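PDB 6K5S: telomeric DNA-binding factor trf1 from Schizosaccharomyces pombe, which probably binds telomeric DNA repeats and, as in other TRF-family proteins, pairs with a second copy through its all-helical domain. Local coordinates for residues N18-I23 / N86-L91; M52-K57 / G96-G101. All blocks are in the same frame, centred on the assembly; numbering follows the deposited sequence.

After the short helix 4-8, helix 10-24 supplies residues 18-23. The chain then runs through helix 41-60, which holds residues 52-57, and on to helix 76-94. Contact 1 closes the first long loop where residues 86-91 return to helix 10-24. Contact 2 starts inside that loop and closes just beyond it, at 96-101. The two contacts therefore cross and do not nest. They also touch: Ile20 packs on Phe53, and Ile89 meets Phe53, Lys57 and Ile100. Together they tie helices 10-24, 41-60 and 76-94 and the following loop into one core. Helices 10-24 and 41-60 also reach the second subunit.

Contact 1. Residues N18-I23 / N86-L91; sequences NIILSI and NLAIFL
Just before Ile20 and Leu21, which pack on Ala88, the carbonyl oxygen Ile19 O is gripped twice from its own helix. Ile23 N gives the regular backbone bond. Ser22 OG adds a bond to Ile19 O at 3.1 Å, tilted 33° from the carbonyl plane. This keeps the serine hydroxyl turned back to its own helix. The contact itself is apolar. Leu21 carries most of it. Leu21 CG lies 3.8 Å from Ala88 CB. Leu21 CD2 presses on the backbone of the other helix, 3.7 Å from Ala88 CA and 3.8 Å from Leu87 C. Leu21 CD2 also reaches Leu87 CB at 4.0 Å and Leu91 CD2 at 4.1 Å. The first torsion of Leu21 (chi1 -75°) sets CG opposite the carbonyl carbon, and from there CD2 reaches the Leu87-Ala88 link. Ile20 meets the Ala88 methyl from a direction about at right angles to Leu21, with Ile20 CG2 4.0 Å from Ala88 CB. The alanine methyl thus sits in the corner formed by two branched side chains. Replacing Leu21 with an alanine would probably open a gap over Ala88 and leave Leu91 CD2 without this neighbour. The short helix segments cross at 44°, with axes 8.7 Å apart at closest approach. The small Ala88 lies at the nearest point of the backbones, facing Leu21. This is helix-to-helix packing in the all-helical TRF-type domain. Ile219 of helix 208-222 also packs on Leu21, Leu87 and Leu91, while Ile20 reaches Met50 and Phe53 of helix 41-60. On helix 10-24, Ile19 meets Leu9 of the second subunit. The two segments are therefore joined by burial and shape, with their backbone polar groups bonded along each helix.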
ATOM      1  N   ASN A  18     -10.577  -1.252   2.456  1.00  9.10           N
ATOM      2  CA  ASN A  18     -11.752  -1.632   1.676  1.00 11.75           C
ATOM      3  C   ASN A  18     -11.632  -3.068   1.161  1.00  9.76           C
ATOM      4  O   ASN A  18     -12.592  -3.843   1.222  1.00 11.50           O
ATOM      5  CB  ASN A  18     -11.935  -0.651   0.515  1.00 10.29           C
ATOM      6  CG  ASN A  18     -12.410   0.760   0.967  1.00 12.86           C
ATOM      7  OD1 ASN A  18     -12.994   0.937   2.035  1.00 15.65           O
ATOM      8  ND2 ASN A  18     -12.202   1.745   0.107  1.00 14.75           N
ATOM      9  N   ILE A  19     -10.466  -3.443   0.657  1.00  8.77           N
ATOM     10  CA  ILE A  19     -10.297  -4.806   0.160  1.00 11.06           C
ATOM     11  C   ILE A  19     -10.484  -5.811   1.296  1.00 12.46           C
ATOM     12  O   ILE A  19     -11.179  -6.825   1.152  1.00 10.37           O
ATOM     13  CB  ILE A  19      -8.929  -4.953  -0.526  1.00 10.60           C
ATOM     14  CG1 ILE A  19      -8.898  -4.114  -1.814  1.00 10.07           C
ATOM     15  CG2 ILE A  19      -8.614  -6.409  -0.784  1.00  9.54           C
ATOM     16  CD1 ILE A  19      -7.489  -3.940  -2.416  1.00  9.52           C
ATOM     17  N   ILE A  20      -9.872  -5.537   2.452  1.00  9.92           N
ATOM     18  CA  ILE A  20      -9.994  -6.452   3.582  1.00 12.07           C
ATOM     19  C   ILE A  20     -11.455  -6.570   4.022  1.00 13.06           C
ATOM     20  O   ILE A  20     -11.963  -7.673   4.272  1.00 11.59           O
ATOM     21  CB  ILE A  20      -9.076  -5.977   4.727  1.00  9.48           C
ATOM     22  CG1 ILE A  20      -7.625  -6.068   4.283  1.00 13.24           C
ATOM     23  CG2 ILE A  20      -9.352  -6.755   6.028  1.00 11.43           C
ATOM     24  CD1 ILE A  20      -6.684  -5.313   5.189  1.00 10.54           C
ATOM     25  N   LEU A  21     -12.157  -5.438   4.107  1.00 12.69           N
ATOM     26  CA  LEU A  21     -13.545  -5.478   4.551  1.00 15.08           C
ATOM     27  C   LEU A  21     -14.408  -6.287   3.593  1.00 19.22           C
ATOM     28  O   LEU A  21     -15.289  -7.041   4.022  1.00 20.26           O
ATOM     29  CB  LEU A  21     -14.102  -4.068   4.678  1.00 15.05           C
ATOM     30  CG  LEU A  21     -13.549  -3.408   5.932  1.00 13.91           C
ATOM     31  CD1 LEU A  21     -13.766  -1.885   5.834  1.00 15.45           C
ATOM     32  CD2 LEU A  21     -14.200  -4.017   7.152  1.00 13.91           C
ATOM     33  N   SER A  22     -14.150  -6.162   2.299  1.00 13.28           N
ATOM     34  CA  SER A  22     -14.971  -6.861   1.324  1.00 21.36           C
ATOM     35  C   SER A  22     -14.567  -8.323   1.180  1.00 20.57           C
ATOM     36  O   SER A  22     -15.406  -9.155   0.818  1.00 20.41           O
ATOM     37  CB  SER A  22     -14.913  -6.137  -0.019  1.00 22.13           C
ATOM     38  OG  SER A  22     -13.663  -6.328  -0.638  1.00 29.76           O
ATOM     39  N   ILE A  23     -13.312  -8.671   1.476  1.00 14.55           N
ATOM     40  CA  ILE A  23     -12.956 -10.086   1.513  1.00 16.91           C
ATOM     41  C   ILE A  23     -13.526 -10.739   2.766  1.00 18.95           C
ATOM     42  O   ILE A  23     -14.248 -11.744   2.686  1.00 21.77           O
ATOM     43  CB  ILE A  23     -11.434 -10.283   1.408  1.00 17.93           C
ATOM     44  CG1 ILE A  23     -10.939  -9.938   0.009  1.00 15.21           C
ATOM     45  CG2 ILE A  23     -11.065 -11.748   1.716  1.00 18.91           C
ATOM     46  CD1 ILE A  23      -9.421 -10.068  -0.146  1.00 13.80           C
ATOM     47  N   ASN A  86     -10.165   1.044  11.013  1.00  8.01           N
ATOM     48  CA  ASN A  86     -10.436   0.412  12.295  1.00  8.22           C
ATOM     49  C   ASN A  86     -11.421  -0.745  12.162  1.00  9.47           C
ATOM     50  O   ASN A  86     -11.251  -1.778  12.821  1.00  6.84           O
ATOM     51  CB  ASN A  86     -10.930   1.466  13.296  1.00  9.02           C
ATOM     52  CG  ASN A  86      -9.763   2.272  13.894  1.00  9.65           C
ATOM     53  OD1 ASN A  86      -8.607   1.846  13.810  1.00  9.40           O
ATOM     54  ND2 ASN A  86     -10.058   3.426  14.491  1.00 11.34           N
ATOM     55  N   LEU A  87     -12.442  -0.612  11.305  1.00  5.53           N
ATOM     56  CA  LEU A  87     -13.318  -1.748  11.024  1.00  9.86           C
ATOM     57  C   LEU A  87     -12.560  -2.905  10.388  1.00  8.71           C
ATOM     58  O   LEU A  87     -12.781  -4.073  10.747  1.00  9.19           O
ATOM     59  CB  LEU A  87     -14.475  -1.322  10.112  1.00 10.00           C
ATOM     60  CG  LEU A  87     -15.504  -0.516  10.905  1.00 16.51           C
ATOM     61  CD1 LEU A  87     -16.231   0.467  10.007  1.00 18.59           C
ATOM     62  CD2 LEU A  87     -16.461  -1.490  11.585  1.00 21.88           C
ATOM     63  N   ALA A  88     -11.681  -2.608   9.427  1.00  8.81           N
ATOM     64  CA  ALA A  88     -10.929  -3.676   8.779  1.00  8.36           C
ATOM     65  C   ALA A  88     -10.022  -4.368   9.783  1.00 11.90           C
ATOM     66  O   ALA A  88      -9.899  -5.602   9.775  1.00  9.51           O
ATOM     67  CB  ALA A  88     -10.127  -3.121   7.598  1.00  9.48           C
ATOM     68  N   ILE A  89      -9.393  -3.581  10.668  1.00 10.51           N
ATOM     69  CA  ILE A  89      -8.542  -4.137  11.726  1.00 11.03           C
ATOM     70  C   ILE A  89      -9.348  -5.060  12.630  1.00 10.07           C
ATOM     71  O   ILE A  89      -8.892  -6.146  12.996  1.00  9.82           O
ATOM     72  CB  ILE A  89      -7.886  -3.004  12.539  1.00  7.85           C
ATOM     73  CG1 ILE A  89      -6.789  -2.315  11.726  1.00 10.00           C
ATOM     74  CG2 ILE A  89      -7.257  -3.542  13.852  1.00 10.60           C
ATOM     75  CD1 ILE A  89      -6.348  -0.978  12.364  1.00 11.44           C
ATOM     76  N   PHE A  90     -10.546  -4.622  13.036  1.00 10.02           N
ATOM     77  CA  PHE A  90     -11.357  -5.424  13.947  1.00 10.09           C
ATOM     78  C   PHE A  90     -11.764  -6.740  13.296  1.00 14.88           C
ATOM     79  O   PHE A  90     -11.660  -7.811  13.917  1.00 13.22           O
ATOM     80  CB  PHE A  90     -12.590  -4.636  14.376  1.00 12.54           C
ATOM     81  CG  PHE A  90     -13.278  -5.197  15.587  1.00 15.54           C
ATOM     82  CD1 PHE A  90     -14.141  -6.282  15.467  1.00 14.52           C
ATOM     83  CD2 PHE A  90     -13.082  -4.627  16.844  1.00 12.46           C
ATOM     84  CE1 PHE A  90     -14.788  -6.797  16.580  1.00 14.64           C
ATOM     85  CE2 PHE A  90     -13.725  -5.151  17.962  1.00 12.11           C
ATOM     86  CZ  PHE A  90     -14.581  -6.228  17.822  1.00 11.25           C
ATOM     87  N   LEU A  91     -12.198  -6.679  12.033  1.00 11.50           N
ATOM     88  CA  LEU A  91     -12.637  -7.879  11.333  1.00 15.97           C
ATOM     89  C   LEU A  91     -11.470  -8.820  11.071  1.00 13.92           C
ATOM     90  O   LEU A  91     -11.616 -10.046  11.185  1.00 15.60           O
ATOM     91  CB  LEU A  91     -13.345  -7.482  10.034  1.00 13.47           C
ATOM     92  CG  LEU A  91     -14.070  -8.572   9.247  1.00 19.99           C
ATOM     93  CD1 LEU A  91     -15.032  -9.342  10.158  1.00 21.51           C
ATOM     94  CD2 LEU A  91     -14.805  -7.948   8.079  1.00 23.15           C
TER

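Contact 2. Residues M52-K57 / G96-G101; sequences MFRMVK and GALQIG
The loop joining helix 76-94 to helix 102-113 is pinned to helix 41-60 where Ala97 and Leu98 meet Arg54. Arg54 NH2 donates to Ala97 O at 2.9 Å. The bond is nearly straight, with an N-H...O angle of 175°. The oxygen lies in the guanidinium plane, and the nitrogen lies in the carbonyl plane. A water also donates to Ala97 O at 3.1 Å and takes a weak bond from Arg54 NE. A bend at chi3 (-147°) turns the end of the arginine chain to the loop. Just before Ala97, helix 76-94 ends in a Schellman motif at Gly96, whose phi is positive. The chain then leads Leu98 inward. Leu98 and Arg54 run past each other in opposite directions, with Leu98 CD2 3.7 Å from Arg54 CG. The other methyl, Leu98 CD1, approaches the Phe53 ring at its edge, 4.2 Å from Phe53 CE2. Leu98 CD1 also lies beside the aliphatic chain of Lys57, 4.4 Å from Lys57 CD. The ammonium group of Lys57 bonds to Glu63 O. On the same helix, Met52, Met55 and Val56 pack on the second subunit.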
ATOM      1  N   MET A  52       0.737  -5.951   3.065  1.00  9.59           N
ATOM      2  CA  MET A  52       0.812  -4.512   2.833  1.00 12.30           C
ATOM      3  C   MET A  52       0.043  -3.768   3.916  1.00 10.32           C
ATOM      4  O   MET A  52       0.492  -2.715   4.384  1.00 12.65           O
ATOM      5  CB  MET A  52       0.289  -4.150   1.438  1.00  9.40           C
ATOM      6  CG  MET A  52       1.324  -4.374   0.272  1.00 15.11           C
ATOM      7  SD  MET A  52       0.616  -4.056  -1.386  1.00 13.73           S
ATOM      8  CE  MET A  52      -0.673  -5.254  -1.354  1.00 13.10           C
ATOM      9  N   PHE A  53      -1.091  -4.322   4.351  1.00  9.96           N
ATOM     10  CA  PHE A  53      -1.903  -3.642   5.353  1.00 10.95           C
ATOM     11  C   PHE A  53      -1.150  -3.533   6.674  1.00 11.84           C
ATOM     12  O   PHE A  53      -1.104  -2.465   7.285  1.00 10.84           O
ATOM     13  CB  PHE A  53      -3.235  -4.352   5.549  1.00  8.43           C
ATOM     14  CG  PHE A  53      -4.194  -3.607   6.450  1.00 11.31           C
ATOM     15  CD1 PHE A  53      -4.719  -2.378   6.059  1.00  9.60           C
ATOM     16  CD2 PHE A  53      -4.562  -4.124   7.679  1.00  9.35           C
ATOM     17  CE1 PHE A  53      -5.607  -1.694   6.883  1.00 10.86           C
ATOM     18  CE2 PHE A  53      -5.430  -3.446   8.507  1.00 10.54           C
ATOM     19  CZ  PHE A  53      -5.958  -2.220   8.102  1.00 11.30           C
ATOM     20  N   ARG A  54      -0.509  -4.621   7.098  1.00 11.18           N
ATOM     21  CA  ARG A  54       0.311  -4.571   8.301  1.00 12.98           C
ATOM     22  C   ARG A  54       1.373  -3.471   8.226  1.00 12.72           C
ATOM     23  O   ARG A  54       1.602  -2.753   9.208  1.00 14.92           O
ATOM     24  CB  ARG A  54       0.957  -5.936   8.542  1.00 16.80           C
ATOM     25  CG  ARG A  54       0.081  -6.928   9.261  1.00 17.68           C
ATOM     26  CD  ARG A  54       0.764  -8.330   9.385  1.00 18.99           C
ATOM     27  NE  ARG A  54      -0.255  -9.370   9.329  1.00 21.55           N
ATOM     28  CZ  ARG A  54      -0.402 -10.286   8.367  1.00 19.65           C
ATOM     29  NH1 ARG A  54       0.447 -10.368   7.344  1.00 21.55           N
ATOM     30  NH2 ARG A  54      -1.406 -11.148   8.452  1.00 20.99           N
ATOM     31  N   MET A  55       2.023  -3.312   7.072  1.00 12.17           N
ATOM     32  CA  MET A  55       3.035  -2.265   6.932  1.00 18.55           C
ATOM     33  C   MET A  55       2.414  -0.878   7.023  1.00 17.12           C
ATOM     34  O   MET A  55       2.956   0.001   7.701  1.00 14.93           O
ATOM     35  CB  MET A  55       3.792  -2.397   5.601  1.00 15.25           C
ATOM     36  CG  MET A  55       4.658  -3.650   5.431  1.00 26.38           C
ATOM     37  SD  MET A  55       5.704  -3.391   3.975  1.00 33.83           S
ATOM     38  CE  MET A  55       6.353  -1.788   4.475  1.00 26.25           C
ATOM     39  N   VAL A  56       1.286  -0.651   6.335  1.00 14.37           N
ATOM     40  CA  VAL A  56       0.692   0.686   6.359  1.00 11.94           C
ATOM     41  C   VAL A  56       0.119   0.983   7.742  1.00 14.10           C
ATOM     42  O   VAL A  56       0.247   2.103   8.240  1.00 12.78           O
ATOM     43  CB  VAL A  56      -0.360   0.854   5.244  1.00 12.88           C
ATOM     44  CG1 VAL A  56      -1.582   0.065   5.510  1.00 14.34           C
ATOM     45  CG2 VAL A  56      -0.761   2.336   5.090  1.00 14.39           C
ATOM     46  N   LYS A  57      -0.488  -0.017   8.393  1.00  9.67           N
ATOM     47  CA  LYS A  57      -1.065   0.191   9.722  1.00 13.21           C
ATOM     48  C   LYS A  57      -0.002   0.672  10.704  1.00 13.22           C
ATOM     49  O   LYS A  57      -0.267   1.532  11.550  1.00 14.13           O
ATOM     50  CB  LYS A  57      -1.702  -1.108  10.231  1.00 12.29           C
ATOM     51  CG  LYS A  57      -2.342  -1.057  11.632  1.00 13.39           C
ATOM     52  CD  LYS A  57      -2.699  -2.475  12.127  1.00 14.88           C
ATOM     53  CE  LYS A  57      -3.214  -2.509  13.552  1.00 17.54           C
ATOM     54  NZ  LYS A  57      -2.139  -2.242  14.550  1.00 13.22           N
ATOM     55  N   GLY A  96      -8.474 -13.720  12.662  1.00 21.97           N
ATOM     56  CA  GLY A  96      -7.138 -14.205  12.949  1.00 22.19           C
ATOM     57  C   GLY A  96      -6.035 -13.680  12.060  1.00 25.06           C
ATOM     58  O   GLY A  96      -4.867 -14.037  12.280  1.00 25.96           O
ATOM     59  N   ALA A  97      -6.361 -12.831  11.077  1.00 23.19           N
ATOM     60  CA  ALA A  97      -5.339 -12.245  10.213  1.00 22.31           C
ATOM     61  C   ALA A  97      -4.465 -11.244  10.962  1.00 20.55           C
ATOM     62  O   ALA A  97      -3.325 -10.995  10.562  1.00 23.12           O
ATOM     63  CB  ALA A  97      -6.011 -11.590   9.006  1.00 18.72           C
ATOM     64  N   LEU A  98      -4.974 -10.655  12.035  1.00 19.11           N
ATOM     65  CA  LEU A  98      -4.191  -9.799  12.906  1.00 18.26           C
ATOM     66  C   LEU A  98      -4.300 -10.350  14.315  1.00 20.92           C
ATOM     67  O   LEU A  98      -5.314 -10.958  14.669  1.00 19.21           O
ATOM     68  CB  LEU A  98      -4.685  -8.347  12.885  1.00 19.63           C
ATOM     69  CG  LEU A  98      -4.492  -7.516  11.613  1.00 16.20           C
ATOM     70  CD1 LEU A  98      -5.157  -6.133  11.769  1.00 11.59           C
ATOM     71  CD2 LEU A  98      -2.998  -7.388  11.305  1.00 15.59           C
ATOM     72  N   GLN A  99      -3.248 -10.114  15.101  1.00 19.70           N
ATOM     73  CA  GLN A  99      -3.104 -10.623  16.464  1.00 25.66           C
ATOM     74  C   GLN A  99      -3.466  -9.505  17.437  1.00 18.44           C
ATOM     75  O   GLN A  99      -2.606  -8.762  17.917  1.00 20.47           O
ATOM     76  CB  GLN A  99      -1.685 -11.133  16.704  1.00 25.58           C
ATOM     77  CG  GLN A  99      -1.406 -12.472  16.026  1.00 30.72           C
ATOM     78  CD  GLN A  99      -2.444 -13.521  16.380  1.00 36.52           C
ATOM     79  OE1 GLN A  99      -3.293 -13.877  15.555  1.00 40.58           O
ATOM     80  NE2 GLN A  99      -2.390 -14.018  17.617  1.00 36.40           N
ATOM     81  N   ILE A 100      -4.754  -9.400  17.742  1.00 19.68           N
ATOM     82  CA  ILE A 100      -5.260  -8.398  18.669  1.00 17.19           C
ATOM     83  C   ILE A 100      -6.129  -9.119  19.691  1.00 13.36           C
ATOM     84  O   ILE A 100      -7.115  -9.768  19.333  1.00 14.44           O
ATOM     85  CB  ILE A 100      -6.028  -7.281  17.937  1.00 14.89           C
ATOM     86  CG1 ILE A 100      -5.088  -6.640  16.910  1.00 16.90           C
ATOM     87  CG2 ILE A 100      -6.554  -6.245  18.921  1.00 13.29           C
ATOM     88  CD1 ILE A 100      -5.689  -5.530  16.069  1.00 18.31           C
ATOM     89  N   GLY A 101      -5.732  -9.046  20.947  1.00 14.89           N
ATOM     90  CA  GLY A 101      -6.383  -9.835  21.970  1.00 18.81           C
ATOM     91  C   GLY A 101      -7.781  -9.337  22.268  1.00 14.82           C
ATOM     92  O   GLY A 101      -8.158  -8.210  21.945  1.00 11.06           O
TER
HETATM   93  O   HOH W   1      -0.669 -10.626  12.072  1.00 27.13           O